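Long-range contact in uncharacterized protein (Bacteroides eggerthii DSM 20697, PDB 4ECO), which is of unknown function but carries leucine-rich repeats, a solenoid fold that often serves in protein binding: residues E471-N483 with L503-L515. Numbering follows the deposited sequence.
Sequences EIPKNSLKDENEN and LSDDFRATTLPYL
D506 reaches into the loop at S476 and L477 and takes both of their backbone N-H groups on one oxygen. S476 N lies 2.7 Å from D506 OD2 and meets it nearly along its C-O axis. L477 N, 3.0 Å from the same D506 OD2, comes from above the carboxylate plane. The two bonds hold the buried carboxylate by its OD2 end. S504 OG donates to I472 O, from above the carbonyl plane.

An apolar layer lies beside these bonds. L477 CD1 sits over one face of the F507 ring, offset toward the rim, and L503 CD1 covers the centre of the opposite face. I472 CB meets the ring edge at F507 CE1, 4.0 Å away. I472 CG1 also packs on L503 CD2, the two side chains lying side by side.

Both segments connect consecutive parallel strands of the leucine-rich repeat solenoid, 461-463, 492-494 and 517-519, so the contact stacks one turn on the next. Segment 471-483 carries a small, weakly bonded antiparallel hairpin, with a type I turn from D479 to E482. F507 and L512 also touch I493 in the middle strand, and F448 packs on I472 and L477.

At the far end, N483 ND2 donates to T510 O at 2.9 Å. K478 runs across T511, with K478 CD 3.7 Å from T511 CG2. Its chain bends at chi4 (74°) and its NZ bonds to N475 OD1, D479 O and E480 O. A methionine in place of K478 would probably leave N475 OD1 and E480 O without this donor, while D479 O would keep the backbone N of E482. N475 ND2 in turn donates to E480 OE1, which K474 NZ meets in a salt bridge. K450 bonds to the backbone oxygens of N475 and K478 and pairs with D479.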
# COMPACT_ATOMS: atom_id res chain seq x y z
N GLU A 471 5.28 -26.34 -19.62
CA GLU A 471 6.18 -25.96 -20.72
C GLU A 471 5.76 -24.61 -21.34
O GLU A 471 4.57 -24.27 -21.34
CB GLU A 471 6.30 -27.04 -21.81
CG GLU A 471 5.02 -27.41 -22.53
CD GLU A 471 5.20 -28.53 -23.53
OE1 GLU A 471 6.07 -28.40 -24.43
OE2 GLU A 471 4.46 -29.53 -23.40
N ILE A 472 6.77 -23.84 -21.81
CA ILE A 472 6.63 -22.57 -22.52
C ILE A 472 7.00 -22.92 -23.97
O ILE A 472 8.19 -22.90 -24.33
CB ILE A 472 7.44 -21.36 -21.93
CG1 ILE A 472 7.59 -21.36 -20.37
CG2 ILE A 472 6.94 -20.04 -22.49
CD1 ILE A 472 6.43 -20.99 -19.54
N PRO A 473 6.00 -23.37 -24.77
CA PRO A 473 6.31 -23.85 -26.13
C PRO A 473 6.71 -22.76 -27.13
O PRO A 473 6.71 -21.56 -26.84
CB PRO A 473 4.99 -24.50 -26.56
CG PRO A 473 3.95 -23.78 -25.79
CD PRO A 473 4.56 -23.50 -24.47
N LYS A 474 7.05 -23.25 -28.34
CA LYS A 474 7.54 -22.59 -29.54
C LYS A 474 7.08 -21.13 -29.62
O LYS A 474 7.94 -20.27 -29.48
CB LYS A 474 7.12 -23.38 -30.81
CG LYS A 474 7.72 -22.85 -32.11
CD LYS A 474 7.93 -23.91 -33.20
CE LYS A 474 6.75 -24.09 -34.13
NZ LYS A 474 7.18 -24.56 -35.47
N ASN A 475 5.80 -20.82 -29.85
CA ASN A 475 5.47 -19.41 -30.01
C ASN A 475 4.68 -18.89 -28.81
O ASN A 475 3.44 -18.82 -28.84
CB ASN A 475 4.74 -19.19 -31.31
CG ASN A 475 5.62 -19.39 -32.51
OD1 ASN A 475 6.62 -18.71 -32.70
ND2 ASN A 475 5.24 -20.33 -33.36
N SER A 476 5.41 -18.53 -27.74
CA SER A 476 4.82 -18.03 -26.51
C SER A 476 5.17 -16.56 -26.29
O SER A 476 4.38 -15.85 -25.68
CB SER A 476 5.29 -18.86 -25.32
OG SER A 476 4.79 -20.19 -25.37
N LEU A 477 6.34 -16.11 -26.78
CA LEU A 477 6.80 -14.72 -26.64
C LEU A 477 6.90 -14.03 -28.00
O LEU A 477 7.29 -12.85 -28.10
CB LEU A 477 8.14 -14.69 -25.92
CG LEU A 477 8.09 -15.08 -24.47
CD1 LEU A 477 9.42 -15.62 -24.02
CD2 LEU A 477 7.66 -13.91 -23.61
N LYS A 478 6.55 -14.78 -29.05
CA LYS A 478 6.58 -14.31 -30.43
C LYS A 478 5.59 -15.11 -31.29
O LYS A 478 5.01 -16.10 -30.81
CB LYS A 478 8.02 -14.40 -30.99
CG LYS A 478 8.58 -15.82 -31.19
CD LYS A 478 9.66 -15.77 -32.29
CE LYS A 478 10.10 -17.11 -32.83
NZ LYS A 478 9.11 -17.76 -33.73
N ASP A 479 5.37 -14.64 -32.54
CA ASP A 479 4.63 -15.34 -33.60
C ASP A 479 5.70 -16.03 -34.46
O ASP A 479 6.85 -15.60 -34.44
CB ASP A 479 3.71 -14.40 -34.41
CG ASP A 479 2.42 -13.95 -33.72
OD1 ASP A 479 2.04 -14.57 -32.69
OD2 ASP A 479 1.78 -13.01 -34.22
N GLU A 480 5.35 -17.11 -35.16
CA GLU A 480 6.28 -17.94 -35.95
C GLU A 480 7.35 -17.13 -36.71
O GLU A 480 8.53 -17.50 -36.61
CB GLU A 480 5.54 -18.84 -36.96
CG GLU A 480 6.42 -19.92 -37.57
CD GLU A 480 6.97 -20.98 -36.62
OE1 GLU A 480 6.16 -21.57 -35.86
OE2 GLU A 480 8.19 -21.24 -36.66
N ASN A 481 6.97 -16.07 -37.45
CA ASN A 481 7.99 -15.37 -38.23
C ASN A 481 8.08 -13.87 -37.90
O ASN A 481 8.68 -13.10 -38.66
CB ASN A 481 7.72 -15.58 -39.74
CG ASN A 481 7.66 -17.03 -40.15
OD1 ASN A 481 6.59 -17.56 -40.51
ND2 ASN A 481 8.80 -17.73 -40.09
N GLU A 482 7.57 -13.47 -36.72
CA GLU A 482 7.64 -12.07 -36.32
C GLU A 482 7.67 -11.94 -34.79
O GLU A 482 6.95 -12.65 -34.08
CB GLU A 482 6.48 -11.24 -36.93
CG GLU A 482 5.07 -11.47 -36.41
CD GLU A 482 4.00 -11.87 -37.42
OE1 GLU A 482 4.28 -12.75 -38.28
OE2 GLU A 482 2.87 -11.36 -37.30
N ASN A 483 8.55 -11.05 -34.29
CA ASN A 483 8.66 -10.75 -32.85
C ASN A 483 7.68 -9.67 -32.49
O ASN A 483 7.22 -8.95 -33.37
CB ASN A 483 10.07 -10.31 -32.48
CG ASN A 483 11.00 -11.42 -32.12
OD1 ASN A 483 10.64 -12.37 -31.44
ND2 ASN A 483 12.25 -11.28 -32.51
N LEU A 503 11.42 -25.39 -22.35
CA LEU A 503 11.29 -24.01 -22.79
C LEU A 503 11.21 -24.06 -24.34
O LEU A 503 10.64 -25.02 -24.88
CB LEU A 503 12.41 -23.10 -22.24
CG LEU A 503 12.49 -22.90 -20.70
CD1 LEU A 503 13.49 -21.84 -20.37
CD2 LEU A 503 11.14 -22.51 -20.08
N SER A 504 11.72 -23.03 -25.05
CA SER A 504 11.70 -22.90 -26.52
C SER A 504 12.78 -21.96 -26.93
O SER A 504 13.41 -21.35 -26.06
CB SER A 504 10.34 -22.41 -27.01
OG SER A 504 9.95 -21.21 -26.35
N ASP A 505 12.98 -21.78 -28.24
CA ASP A 505 14.01 -20.87 -28.75
C ASP A 505 13.57 -19.42 -28.59
O ASP A 505 14.31 -18.50 -28.97
CB ASP A 505 14.35 -21.19 -30.20
CG ASP A 505 15.17 -22.45 -30.32
OD1 ASP A 505 15.24 -23.23 -29.31
OD2 ASP A 505 15.73 -22.69 -31.41
N ASP A 506 12.39 -19.22 -27.97
CA ASP A 506 11.85 -17.93 -27.58
C ASP A 506 12.73 -17.27 -26.55
O ASP A 506 12.58 -16.08 -26.30
CB ASP A 506 10.43 -18.08 -26.99
CG ASP A 506 9.28 -18.33 -27.95
OD1 ASP A 506 9.54 -18.47 -29.17
OD2 ASP A 506 8.12 -18.38 -27.48
N PHE A 507 13.60 -18.04 -25.87
CA PHE A 507 14.44 -17.50 -24.80
C PHE A 507 15.85 -17.09 -25.31
O PHE A 507 16.58 -16.40 -24.60
CB PHE A 507 14.50 -18.52 -23.67
CG PHE A 507 13.18 -18.61 -22.94
CD1 PHE A 507 12.20 -19.51 -23.35
CD2 PHE A 507 12.91 -17.80 -21.84
CE1 PHE A 507 10.97 -19.59 -22.68
CE2 PHE A 507 11.69 -17.89 -21.16
CZ PHE A 507 10.73 -18.77 -21.59
N ARG A 508 16.18 -17.43 -26.56
CA ARG A 508 17.44 -17.06 -27.19
C ARG A 508 17.45 -15.53 -27.47
O ARG A 508 16.39 -14.90 -27.46
CB ARG A 508 17.66 -17.88 -28.47
CG ARG A 508 17.67 -19.39 -28.18
CD ARG A 508 17.91 -20.27 -29.39
NE ARG A 508 19.18 -19.99 -30.08
CZ ARG A 508 20.38 -20.37 -29.64
NH1 ARG A 508 20.50 -21.01 -28.47
NH2 ARG A 508 21.47 -20.10 -30.35
N ALA A 509 18.64 -14.95 -27.68
CA ALA A 509 18.84 -13.51 -27.89
C ALA A 509 18.06 -12.95 -29.12
O ALA A 509 17.94 -11.73 -29.27
CB ALA A 509 20.31 -13.24 -28.06
N THR A 510 17.52 -13.85 -29.98
CA THR A 510 16.75 -13.47 -31.16
C THR A 510 15.41 -12.82 -30.78
O THR A 510 14.84 -12.05 -31.57
CB THR A 510 16.50 -14.70 -32.04
OG1 THR A 510 15.71 -15.67 -31.32
CG2 THR A 510 17.77 -15.29 -32.58
N THR A 511 14.87 -13.15 -29.61
CA THR A 511 13.58 -12.61 -29.19
C THR A 511 13.77 -11.79 -27.88
O THR A 511 13.22 -10.68 -27.77
CB THR A 511 12.53 -13.74 -29.06
OG1 THR A 511 12.79 -14.43 -27.87
CG2 THR A 511 12.56 -14.74 -30.24
N LEU A 512 14.61 -12.31 -26.93
CA LEU A 512 14.99 -11.72 -25.63
C LEU A 512 16.47 -11.25 -25.63
O LEU A 512 17.30 -11.83 -24.92
CB LEU A 512 14.79 -12.75 -24.50
CG LEU A 512 13.41 -13.30 -24.23
CD1 LEU A 512 13.46 -14.24 -23.05
CD2 LEU A 512 12.41 -12.19 -23.97
N PRO A 513 16.85 -10.22 -26.44
CA PRO A 513 18.27 -9.83 -26.51
C PRO A 513 18.85 -9.19 -25.26
O PRO A 513 20.07 -9.09 -25.17
CB PRO A 513 18.29 -8.80 -27.64
CG PRO A 513 16.92 -8.28 -27.70
CD PRO A 513 16.04 -9.43 -27.38
N TYR A 514 18.01 -8.74 -24.32
CA TYR A 514 18.49 -8.02 -23.15
C TYR A 514 18.16 -8.72 -21.81
O TYR A 514 18.27 -8.09 -20.76
CB TYR A 514 17.91 -6.60 -23.16
CG TYR A 514 18.35 -5.84 -24.39
CD1 TYR A 514 19.66 -5.40 -24.53
CD2 TYR A 514 17.47 -5.60 -25.43
CE1 TYR A 514 20.08 -4.73 -25.67
CE2 TYR A 514 17.87 -4.94 -26.58
CZ TYR A 514 19.18 -4.50 -26.70
OH TYR A 514 19.59 -3.85 -27.85
N LEU A 515 17.86 -10.05 -21.85
CA LEU A 515 17.56 -10.81 -20.64
C LEU A 515 18.69 -10.67 -19.60
O LEU A 515 19.85 -10.78 -19.96
CB LEU A 515 17.31 -12.29 -20.98
CG LEU A 515 16.86 -13.17 -19.79
CD1 LEU A 515 15.51 -12.74 -19.27
CD2 LEU A 515 16.88 -14.65 -20.18